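PDB 6G42: minor capsid protein from Cafeteriavirus-dependent mavirus, which probably forms the fivefold vertices of the mavirus capsid as a pentameric penton protein built on a single jelly-roll fold. Local coordinates for residues D165-F169 with E188-T194; I201-E207 with S276-Y282; S39-P45 with Q267-F273; L51-E55 with L252-E256. All blocks are in the same frame, centred on the assembly; numbering follows the deposited sequence. Where two conformers were deposited one is given.

Contact 1 (D165-F169 with E188-T194)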
# COMPACT_ATOMS: atom_id res chain seq x y z
N ASP C 165 -24.30 5.63 12.78
CA ASP C 165 -23.92 4.43 12.02
C ASP C 165 -24.12 4.55 10.51
O ASP C 165 -23.51 3.79 9.76
CB ASP C 165 -24.64 3.20 12.57
CG ASP C 165 -24.12 2.78 13.95
OD1 ASP C 165 -23.19 3.42 14.49
OD2 ASP C 165 -24.64 1.80 14.50
N PHE C 166 -24.95 5.50 10.06
CA PHE C 166 -25.08 5.82 8.63
C PHE C 166 -24.75 7.31 8.38
O PHE C 166 -25.46 8.01 7.67
CB PHE C 166 -26.47 5.45 8.12
CG PHE C 166 -26.84 4.01 8.37
CD1 PHE C 166 -27.44 3.62 9.57
CD2 PHE C 166 -26.57 3.03 7.43
CE1 PHE C 166 -27.76 2.30 9.81
CE2 PHE C 166 -26.90 1.70 7.67
CZ PHE C 166 -27.50 1.34 8.86
N ASN C 167 -23.63 7.73 8.96
CA ASN C 167 -23.17 9.14 8.99
C ASN C 167 -22.85 9.79 7.65
O ASN C 167 -22.96 11.01 7.52
CB ASN C 167 -21.95 9.28 9.90
CG ASN C 167 -20.78 8.42 9.47
OD1 ASN C 167 -20.03 8.78 8.56
ND2 ASN C 167 -20.59 7.27 10.12
N SER C 168 -22.45 9.00 6.66
CA SER C 168 -22.05 9.52 5.35
C SER C 168 -23.21 10.02 4.43
O SER C 168 -22.95 10.50 3.33
CB SER C 168 -21.21 8.47 4.62
OG SER C 168 -21.81 7.19 4.69
N PHE C 169 -24.46 9.89 4.87
CA PHE C 169 -25.58 10.64 4.28
C PHE C 169 -25.49 12.11 4.71
O PHE C 169 -24.83 12.44 5.70
CB PHE C 169 -26.94 10.07 4.73
CG PHE C 169 -27.28 8.74 4.11
CD1 PHE C 169 -27.59 8.64 2.76
CD2 PHE C 169 -27.32 7.58 4.89
CE1 PHE C 169 -27.92 7.41 2.19
CE2 PHE C 169 -27.64 6.36 4.33
CZ PHE C 169 -27.94 6.27 2.98
N GLU C 188 -30.19 8.13 -4.04
CA GLU C 188 -29.14 8.78 -3.24
C GLU C 188 -28.36 7.73 -2.43
O GLU C 188 -28.96 6.84 -1.81
CB GLU C 188 -29.73 9.83 -2.29
CG GLU C 188 -30.17 11.12 -2.98
CD GLU C 188 -29.04 12.10 -3.25
OE1 GLU C 188 -27.85 11.75 -3.09
OE2 GLU C 188 -29.35 13.25 -3.64
N THR C 189 -27.04 7.85 -2.43
CA THR C 189 -26.14 6.89 -1.79
C THR C 189 -25.20 7.58 -0.81
O THR C 189 -24.99 8.79 -0.88
CB THR C 189 -25.33 6.08 -2.85
OG1 THR C 189 -24.45 5.15 -2.20
CG2 THR C 189 -24.52 6.99 -3.77
N GLN C 190 -24.65 6.80 0.13
CA GLN C 190 -23.65 7.28 1.08
C GLN C 190 -22.41 7.79 0.35
O GLN C 190 -22.03 7.24 -0.68
CB GLN C 190 -23.22 6.12 2.00
CG GLN C 190 -24.22 5.69 3.05
CD GLN C 190 -23.71 4.55 3.93
OE1 GLN C 190 -23.54 3.42 3.45
NE2 GLN C 190 -23.47 4.82 5.21
N ASP C 191 -21.78 8.85 0.87
CA ASP C 191 -20.50 9.32 0.31
C ASP C 191 -19.27 8.47 0.74
O ASP C 191 -18.17 8.66 0.21
CB ASP C 191 -20.28 10.85 0.51
CG ASP C 191 -20.03 11.27 1.97
OD1 ASP C 191 -19.15 10.70 2.66
OD2 ASP C 191 -20.68 12.24 2.42
N ALA C 192 -19.48 7.53 1.67
CA ALA C 192 -18.41 6.65 2.18
C ALA C 192 -18.98 5.39 2.84
O ALA C 192 -20.08 5.41 3.39
CB ALA C 192 -17.54 7.40 3.16
N SER C 193 -18.20 4.32 2.81
CA SER C 193 -18.58 3.06 3.45
C SER C 193 -18.58 3.22 4.97
O SER C 193 -17.68 3.86 5.52
CB SER C 193 -17.62 1.94 3.04
OG SER C 193 -18.08 0.68 3.49
N THR C 194 -19.60 2.68 5.63
CA THR C 194 -19.73 2.73 7.11
C THR C 194 -19.91 1.34 7.76
O THR C 194 -20.43 1.23 8.88
CB THR C 194 -20.90 3.65 7.56
OG1 THR C 194 -22.16 3.09 7.16
CG2 THR C 194 -20.74 5.05 6.98
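S168 reaches into the arc of 190-194, and its hydroxyl marks the tight end of this contact. OG donates to the backbone O of A192 at 2.8 Å, coming in slightly tilted from the carbonyl plane. With chi1 at 47°, OG lies between the backbone N and the carbonyl carbon of S168, turned inward against CG2 of T194. The backbone of S168 is gripped as well: its O accepts from N of D191 at 3.2 Å, a straight bond (175° at the hydrogen) whose donor nevertheless stands above the carbonyl plane. T194 ties down the end of helix 160-165, just ahead of the type I turn F166-F169. OG1 of T194 donates to O of D165 at 3.0 Å and in the carbonyl plane, while NE2 of Q190 donates to the same OG1 at 2.9 Å with the oxygen close to the amide plane. Farther along, CG of Q190 rests over one face of the F169 ring, 3.9 Å from its centroid and 19° off the normal, a CH-pi contact.

The looser side is at E188 and T189, both partly exposed; E188 turns its carboxylate to N of N184. At the subunit boundary, OD1 of N167 bonds to Q246 of the second subunit, while its ND2 bonds to O of V164.

Several buried polar groups have partners: OE1 of Q190 bonds to N of F142, and the hydroxyls of T194 and S168 serve the helix end and the arc. The chemistry thus implies a loop-loop junction defined by directional bonds, with the F169 face adding an apolar seat.

Contact 2 (I201-E207 with S276-Y282)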
# COMPACT_ATOMS: atom_id res chain seq x y z
N ILE C 201 -17.66 -7.01 15.89
CA ILE C 201 -16.42 -7.71 16.20
C ILE C 201 -15.25 -6.73 16.30
O ILE C 201 -14.95 -6.01 15.34
CB ILE C 201 -16.12 -8.80 15.15
CG1 ILE C 201 -17.33 -9.74 15.08
CG2 ILE C 201 -14.83 -9.55 15.49
CD1 ILE C 201 -17.20 -10.88 14.11
N SER C 202 -14.59 -6.75 17.46
CA SER C 202 -13.47 -5.86 17.77
C SER C 202 -12.12 -6.56 17.64
O SER C 202 -11.30 -6.18 16.81
CB SER C 202 -13.63 -5.30 19.18
OG SER C 202 -12.44 -4.65 19.61
N HIS C 203 -11.92 -7.59 18.46
CA HIS C 203 -10.65 -8.31 18.56
C HIS C 203 -10.87 -9.82 18.50
O HIS C 203 -11.97 -10.30 18.78
CB HIS C 203 -9.94 -7.98 19.88
CG HIS C 203 -9.11 -6.73 19.84
ND1 HIS C 203 -9.61 -5.48 20.17
CD2 HIS C 203 -7.80 -6.54 19.55
CE1 HIS C 203 -8.65 -4.59 20.07
NE2 HIS C 203 -7.54 -5.20 19.69
N ILE C 204 -9.83 -10.56 18.10
CA ILE C 204 -9.79 -12.03 18.16
C ILE C 204 -8.50 -12.36 18.90
O ILE C 204 -7.42 -11.91 18.51
CB ILE C 204 -9.77 -12.69 16.77
CG1 ILE C 204 -11.08 -12.41 16.01
CG2 ILE C 204 -9.54 -14.20 16.88
CD1 ILE C 204 -11.05 -12.79 14.55
N VAL C 205 -8.64 -13.17 19.95
CA VAL C 205 -7.58 -13.40 20.92
C VAL C 205 -7.29 -14.89 21.00
O VAL C 205 -8.18 -15.71 20.82
CB VAL C 205 -8.05 -12.89 22.31
CG1 VAL C 205 -7.15 -13.39 23.44
CG2 VAL C 205 -8.12 -11.37 22.33
N ILE C 206 -6.03 -15.22 21.27
CA ILE C 206 -5.62 -16.56 21.70
C ILE C 206 -5.36 -16.51 23.21
O ILE C 206 -4.54 -15.72 23.67
CB ILE C 206 -4.33 -17.03 20.99
CG1 ILE C 206 -4.58 -17.17 19.49
CG2 ILE C 206 -3.85 -18.36 21.57
CD1 ILE C 206 -3.34 -17.44 18.66
N GLU C 207 -6.07 -17.36 23.97
CA GLU C 207 -5.90 -17.48 25.43
C GLU C 207 -5.61 -18.91 25.89
O GLU C 207 -5.79 -19.88 25.14
CB GLU C 207 -7.11 -16.89 26.18
CG GLU C 207 -8.49 -17.34 25.72
CD GLU C 207 -9.63 -16.58 26.39
OE1 GLU C 207 -9.48 -15.38 26.71
OE2 GLU C 207 -10.71 -17.17 26.59
N SER C 276 -6.84 -21.69 23.03
CA SER C 276 -8.15 -21.52 22.39
C SER C 276 -8.33 -20.12 21.84
O SER C 276 -7.75 -19.17 22.36
CB SER C 276 -9.29 -21.87 23.37
OG SER C 276 -9.04 -21.34 24.65
N PHE C 277 -9.14 -20.02 20.79
CA PHE C 277 -9.44 -18.76 20.11
C PHE C 277 -10.79 -18.19 20.58
O PHE C 277 -11.80 -18.89 20.63
CB PHE C 277 -9.45 -18.96 18.59
CG PHE C 277 -8.07 -19.09 17.99
CD1 PHE C 277 -7.35 -20.28 18.11
CD2 PHE C 277 -7.49 -18.03 17.31
CE1 PHE C 277 -6.08 -20.40 17.56
CE2 PHE C 277 -6.23 -18.15 16.75
CZ PHE C 277 -5.52 -19.33 16.87
N THR C 278 -10.79 -16.90 20.91
CA THR C 278 -11.93 -16.22 21.49
C THR C 278 -12.15 -14.89 20.79
O THR C 278 -11.18 -14.17 20.51
CB THR C 278 -11.70 -15.94 22.98
OG1 THR C 278 -11.17 -17.10 23.63
CG2 THR C 278 -12.98 -15.54 23.66
N ILE C 279 -13.41 -14.56 20.53
CA ILE C 279 -13.79 -13.33 19.87
C ILE C 279 -14.34 -12.38 20.93
O ILE C 279 -15.23 -12.76 21.69
CB ILE C 279 -14.89 -13.57 18.80
CG1 ILE C 279 -14.45 -14.63 17.78
CG2 ILE C 279 -15.23 -12.28 18.06
CD1 ILE C 279 -15.60 -15.26 17.03
N TYR C 280 -13.82 -11.16 20.98
CA TYR C 280 -14.37 -10.07 21.81
C TYR C 280 -15.18 -9.12 20.94
O TYR C 280 -14.67 -8.62 19.94
CB TYR C 280 -13.26 -9.29 22.50
CG TYR C 280 -12.73 -9.99 23.72
CD1 TYR C 280 -11.83 -11.04 23.61
CD2 TYR C 280 -13.16 -9.63 25.00
CE1 TYR C 280 -11.35 -11.71 24.73
CE2 TYR C 280 -12.69 -10.28 26.12
CZ TYR C 280 -11.79 -11.32 25.99
OH TYR C 280 -11.32 -11.97 27.11
N ASP C 281 -16.43 -8.86 21.32
CA ASP C 281 -17.25 -7.84 20.67
C ASP C 281 -16.93 -6.45 21.25
O ASP C 281 -16.22 -6.33 22.24
CB ASP C 281 -18.75 -8.15 20.81
CG ASP C 281 -19.21 -9.32 19.93
OD1 ASP C 281 -18.36 -10.01 19.32
OD2 ASP C 281 -20.43 -9.54 19.84
N TYR C 282 -17.47 -5.40 20.61
CA TYR C 282 -17.27 -4.02 21.08
C TYR C 282 -17.93 -3.71 22.43
O TYR C 282 -17.42 -2.88 23.17
CB TYR C 282 -17.71 -3.00 20.01
CG TYR C 282 -16.64 -2.80 18.97
CD1 TYR C 282 -15.47 -2.12 19.28
CD2 TYR C 282 -16.79 -3.30 17.68
CE1 TYR C 282 -14.47 -1.94 18.33
CE2 TYR C 282 -15.79 -3.13 16.73
CZ TYR C 282 -14.64 -2.45 17.06
OH TYR C 282 -13.66 -2.28 16.12
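An antiparallel strand pair with a classic beta bulge, part of one sheet of the jelly roll, joins I201-E207 to S276-D281. The two short axes approach to 4.7 Å with their directions 153° apart. From E207 to H203 the register is regular, with hydrogen-bonded pairs at E207-S276, V205-T278 and H203-Y280; N of V205 reaches O of T278 at 2.8 Å. The bulge follows: O of Y280 accepts from N of S202 at 3.1 Å and from N of H203 at 3.3 Å, so S202 is the extra residue.

Beside the bulge, CB of S202 sits over the centre of the Y282 ring, 3.5 Å from its centroid and 10° off the normal, a CH-pi contact, while the Y282 ring also stacks on H59 of the second subunit. On the face carrying I204, I206, F277 and I279, CG1 of I206 lies over one face of the F277 ring, toward its rim, 3.6 Å from the centroid. I206 also packs on V53 and F56 of strand 49-62. On the other face, a chi1 of 49° sets CG of E207 between its backbone N and carbonyl carbon, and the extended chain carries the carboxylate across T278, whose OG1 gives OE2 a weak bond at 3.0 Å.

The chemistry implies a two-sided sheet: an apolar face buried in the sandwich and a more polar one, where OG of S202 bonds to K239 and to Q298 of the second subunit.

Contact 3 (S39-P45 with Q267-F273)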
# COMPACT_ATOMS: atom_id res chain seq x y z
N SER C 39 6.35 -35.32 24.73
CA SER C 39 7.02 -36.38 25.50
C SER C 39 7.85 -35.80 26.64
O SER C 39 7.58 -36.08 27.81
CB SER C 39 7.91 -37.25 24.61
OG SER C 39 7.14 -37.90 23.63
N SER C 40 8.83 -34.98 26.29
CA SER C 40 9.70 -34.31 27.26
C SER C 40 9.33 -32.83 27.36
O SER C 40 8.50 -32.33 26.60
CB SER C 40 11.17 -34.48 26.86
OG SER C 40 11.39 -34.01 25.55
N THR C 41 9.95 -32.15 28.33
CA THR C 41 9.69 -30.73 28.57
C THR C 41 10.13 -29.88 27.37
O THR C 41 11.12 -30.19 26.70
CB THR C 41 10.41 -30.22 29.84
OG1 THR C 41 11.78 -30.61 29.81
CG2 THR C 41 9.74 -30.78 31.09
N ILE C 42 9.37 -28.82 27.11
CA ILE C 42 9.55 -27.97 25.93
C ILE C 42 10.77 -27.04 26.08
O ILE C 42 11.56 -26.91 25.15
CB ILE C 42 8.27 -27.15 25.65
CG1 ILE C 42 7.09 -28.10 25.37
CG2 ILE C 42 8.46 -26.22 24.45
CD1 ILE C 42 5.74 -27.48 25.63
N LEU C 43 10.89 -26.42 27.26
CA LEU C 43 11.93 -25.42 27.55
C LEU C 43 13.05 -25.95 28.46
O LEU C 43 12.85 -26.92 29.21
CB LEU C 43 11.28 -24.20 28.20
CG LEU C 43 10.10 -23.56 27.45
CD1 LEU C 43 9.39 -22.54 28.34
CD2 LEU C 43 10.57 -22.91 26.16
N ASP C 44 14.21 -25.30 28.40
CA ASP C 44 15.32 -25.59 29.33
C ASP C 44 14.99 -24.99 30.71
O ASP C 44 14.40 -23.91 30.78
CB ASP C 44 16.64 -24.97 28.85
CG ASP C 44 17.14 -25.56 27.54
OD1 ASP C 44 16.35 -26.18 26.80
OD2 ASP C 44 18.35 -25.40 27.25
N PRO C 45 15.37 -25.70 31.80
CA PRO C 45 15.17 -25.12 33.13
C PRO C 45 16.16 -23.99 33.49
O PRO C 45 15.83 -23.15 34.33
CB PRO C 45 15.35 -26.32 34.06
CG PRO C 45 16.22 -27.26 33.31
CD PRO C 45 15.90 -27.07 31.86
N GLN C 267 7.28 -20.13 34.38
CA GLN C 267 7.79 -21.46 34.74
C GLN C 267 8.32 -22.21 33.52
O GLN C 267 7.69 -22.20 32.47
CB GLN C 267 6.69 -22.30 35.39
CG GLN C 267 5.89 -21.58 36.46
CD GLN C 267 4.87 -22.48 37.14
OE1 GLN C 267 3.67 -22.28 37.00
NE2 GLN C 267 5.36 -23.47 37.89
N THR C 268 9.46 -22.87 33.68
CA THR C 268 10.14 -23.60 32.59
C THR C 268 9.85 -25.10 32.55
O THR C 268 10.16 -25.76 31.55
CB THR C 268 11.67 -23.44 32.73
OG1 THR C 268 12.07 -23.80 34.06
CG2 THR C 268 12.09 -22.01 32.44
N ASN C 269 9.25 -25.64 33.61
CA ASN C 269 9.13 -27.10 33.78
C ASN C 269 7.91 -27.77 33.12
O ASN C 269 7.75 -28.99 33.21
CB ASN C 269 9.16 -27.45 35.28
CG ASN C 269 7.87 -27.07 36.02
OD1 ASN C 269 7.30 -26.01 35.78
ND2 ASN C 269 7.42 -27.94 36.92
N PHE C 270 7.07 -26.99 32.44
CA PHE C 270 5.81 -27.51 31.89
C PHE C 270 5.99 -28.42 30.68
O PHE C 270 7.00 -28.38 29.98
CB PHE C 270 4.79 -26.39 31.57
CG PHE C 270 5.20 -25.47 30.45
CD1 PHE C 270 5.91 -24.31 30.72
CD2 PHE C 270 4.86 -25.76 29.13
CE1 PHE C 270 6.29 -23.46 29.69
CE2 PHE C 270 5.24 -24.91 28.10
CZ PHE C 270 5.96 -23.76 28.38
N ASN C 271 4.96 -29.23 30.47
CA ASN C 271 4.95 -30.32 29.49
C ASN C 271 3.82 -30.20 28.45
O ASN C 271 3.97 -30.62 27.30
CB ASN C 271 4.81 -31.62 30.27
CG ASN C 271 5.12 -32.84 29.46
OD1 ASN C 271 5.74 -32.78 28.40
ND2 ASN C 271 4.70 -33.99 29.97
N ARG C 272 2.69 -29.66 28.88
CA ARG C 272 1.52 -29.49 28.05
C ARG C 272 0.76 -28.22 28.43
O ARG C 272 0.89 -27.72 29.55
CB ARG C 272 0.60 -30.71 28.18
CG ARG C 272 0.03 -30.95 29.57
CD ARG C 272 -0.56 -32.34 29.71
NE ARG C 272 -1.88 -32.46 29.09
CZ ARG C 272 -2.64 -33.56 29.13
NH1 ARG C 272 -2.23 -34.66 29.76
NH2 ARG C 272 -3.83 -33.56 28.53
N PHE C 273 -0.03 -27.72 27.49
CA PHE C 273 -0.93 -26.59 27.74
C PHE C 273 -2.02 -26.51 26.69
O PHE C 273 -1.96 -27.17 25.65
CB PHE C 273 -0.15 -25.26 27.80
CG PHE C 273 0.64 -24.95 26.55
CD1 PHE C 273 1.93 -25.46 26.38
CD2 PHE C 273 0.11 -24.13 25.56
CE1 PHE C 273 2.67 -25.17 25.25
CE2 PHE C 273 0.85 -23.84 24.42
CZ PHE C 273 2.12 -24.36 24.26
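I42 and L43 both bear on the ring of F270 from the same side where two loops close one end of the jelly roll: S39-P45 links strand 33-37 to strand 49-62, and Q267-N271 leads into strand 272-281. The main bump is the F270 ring, and the two methyls form a shallow seat on one side of it. CD1 of I42 meets CE2 of F270 at 3.6 Å, whereas CD1 of L43 meets CE1 at 3.5 Å, so each methyl takes a different part of the rim, and both approach it obliquely. The CB of F270 sets out away from the S39-P45 loop, but a chi1 of 67° carries the ring back to it. The same I42 methyl is shared with a second aromatic: it lies at the edge of the F273 ring, in its plane, 3.9 Å from CE1, with the two side chains crossing at about a right angle. I42 is therefore a knob between two phenyl groups, and it also packs on L217 of the third subunit. L43 continues the apolar patch onto I9 of strand 8-15 and F303 of strand 296-305.

At T41, on the outer margin, the fit is shallower and lies partly in solvent. CG2 of T41 rests on O of N269 at 3.4 Å, a methyl laid against a backbone oxygen. T268 is a central bump of the other segment, pointing into the backbone bend at D44-P45. At that bend, CB of T268 lies 3.4 Å from O of D44, and OG1 of T268 comes to 3.5 Å from CA of P45.

Contact 4 (L51-E55 with L252-E256)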
# COMPACT_ATOMS: atom_id res chain seq x y z
N LEU C 51 7.44 -15.39 25.18
CA LEU C 51 6.53 -16.02 24.22
C LEU C 51 5.95 -14.96 23.28
O LEU C 51 5.42 -13.94 23.73
CB LEU C 51 5.38 -16.72 24.94
CG LEU C 51 4.19 -17.19 24.09
CD1 LEU C 51 4.60 -18.30 23.13
CD2 LEU C 51 3.08 -17.66 25.00
N ILE C 52 6.01 -15.25 21.98
CA ILE C 52 5.35 -14.43 20.95
C ILE C 52 4.68 -15.33 19.91
O ILE C 52 5.25 -16.34 19.49
CB ILE C 52 6.32 -13.43 20.28
CG1 ILE C 52 5.59 -12.56 19.26
CG2 ILE C 52 7.50 -14.13 19.60
CD1 ILE C 52 6.33 -11.27 18.95
N VAL C 53 3.45 -14.97 19.54
CA VAL C 53 2.70 -15.65 18.49
C VAL C 53 3.19 -15.08 17.17
O VAL C 53 2.83 -13.96 16.80
CB VAL C 53 1.18 -15.45 18.66
CG1 VAL C 53 0.39 -16.14 17.54
CG2 VAL C 53 0.73 -15.99 20.02
N GLU C 54 4.03 -15.85 16.47
CA GLU C 54 4.59 -15.45 15.17
C GLU C 54 3.51 -15.36 14.08
O GLU C 54 3.43 -14.37 13.35
CB GLU C 54 5.68 -16.45 14.75
CG GLU C 54 6.36 -16.20 13.40
CD GLU C 54 7.30 -15.00 13.39
OE1 GLU C 54 7.58 -14.43 14.47
OE2 GLU C 54 7.76 -14.64 12.28
N GLU C 55 2.67 -16.38 13.98
CA GLU C 55 1.73 -16.50 12.86
C GLU C 55 0.54 -17.41 13.20
O GLU C 55 0.71 -18.43 13.88
CB GLU C 55 2.49 -17.01 11.63
CG GLU C 55 1.70 -17.63 10.49
CD GLU C 55 2.58 -18.02 9.31
OE1 GLU C 55 3.77 -18.38 9.53
OE2 GLU C 55 2.10 -17.99 8.15
N LEU C 252 -5.59 -14.32 7.96
CA LEU C 252 -4.16 -14.53 8.12
C LEU C 252 -3.54 -13.44 9.01
O LEU C 252 -3.86 -12.26 8.88
CB LEU C 252 -3.49 -14.53 6.75
CG LEU C 252 -1.98 -14.76 6.67
CD1 LEU C 252 -1.63 -16.16 7.18
CD2 LEU C 252 -1.51 -14.57 5.23
N PHE C 253 -2.68 -13.87 9.94
CA PHE C 253 -1.85 -12.97 10.74
C PHE C 253 -0.38 -13.40 10.68
O PHE C 253 -0.07 -14.59 10.80
CB PHE C 253 -2.34 -12.92 12.19
CG PHE C 253 -1.38 -12.23 13.12
CD1 PHE C 253 -1.18 -10.85 13.04
CD2 PHE C 253 -0.64 -12.95 14.06
CE1 PHE C 253 -0.29 -10.21 13.88
CE2 PHE C 253 0.26 -12.30 14.90
CZ PHE C 253 0.43 -10.93 14.81
N ARG C 254 0.51 -12.43 10.48
CA ARG C 254 1.96 -12.61 10.54
C ARG C 254 2.57 -11.39 11.25
O ARG C 254 2.24 -10.26 10.92
CB ARG C 254 2.53 -12.75 9.13
CG ARG C 254 2.14 -14.05 8.43
CD ARG C 254 2.56 -14.06 6.96
NE ARG C 254 1.70 -13.23 6.11
CZ ARG C 254 1.86 -13.06 4.80
NH1 ARG C 254 2.87 -13.64 4.15
NH2 ARG C 254 1.01 -12.29 4.12
N VAL C 255 3.47 -11.62 12.20
CA VAL C 255 3.95 -10.55 13.10
C VAL C 255 5.00 -9.61 12.46
O VAL C 255 6.14 -9.50 12.91
CB VAL C 255 4.38 -11.11 14.49
CG1 VAL C 255 5.72 -11.85 14.46
CG2 VAL C 255 4.39 -10.02 15.55
N GLU C 256 4.59 -8.91 11.41
CA GLU C 256 5.45 -7.90 10.75
C GLU C 256 5.33 -6.51 11.40
O GLU C 256 6.14 -5.62 11.11
CB GLU C 256 5.14 -7.84 9.24
CG GLU C 256 3.76 -7.30 8.85
CD GLU C 256 3.17 -8.01 7.64
OE1 GLU C 256 3.89 -8.17 6.63
OE2 GLU C 256 1.99 -8.41 7.69
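V255 plugs the angle between I52 and E54, and its side chain accounts for much of the contact. Its CB lies 3.6 Å from O of E54 and 4.0 Å from O of V53, above the backbone of the partner strand. One branch, CG1, is set between the backbone N and the carbonyl carbon of V255 (chi1 74°) and lies nearest OE1 of E54, the two side chains crossing at about a right angle. The other branch, CG2, reaches CD1 of I52 at 4.1 Å, an apolar contact. E54 bends at chi2 (71°) to bring its carboxylate here, and its OE1 has a weak bond to ND2 of N260 of the third subunit.

The backbone carries a single cross-strand bond, from N of V255 to O of E54 at 3.0 Å. Beside it, CA of E55 approaches O of F253 at 3.3 Å as a CA-H...O contact.

The short axes stand 121° apart, so the strands splay beyond the E55-R254 pair. An inverse gamma turn centred on V255 interrupts the outermost strand 248-264, while a classic bulge at E54-E55 lies in strand 49-62 against K300 of strand 296-305, within the four-stranded antiparallel sheet of the jelly roll.

How the contacts relate
Contacts 2 and 4 belong to the two facing sheets of the jelly roll and touch each other, CD1 of I206 lying 4.1 Å from CG1 of V53. Regular backbone bonding dominates contact 2, whereas contact 4 joins splayed strands by one such bond. Contacts 1, 2 and 4 are buried, contact 3 only partly so, at an end of the fold. Contact 3 shares strand 272-281 with contact 2, about 27 Å away between centres, and relies on apolar fit. Contact 1 lies in a separate part of the chain, about 54 Å from contact 3 between centres, and uses side-chain hydroxyls and an amide to tie loops. Contacts 1 and 2 reach the second subunit, contacts 3 and 4 the third.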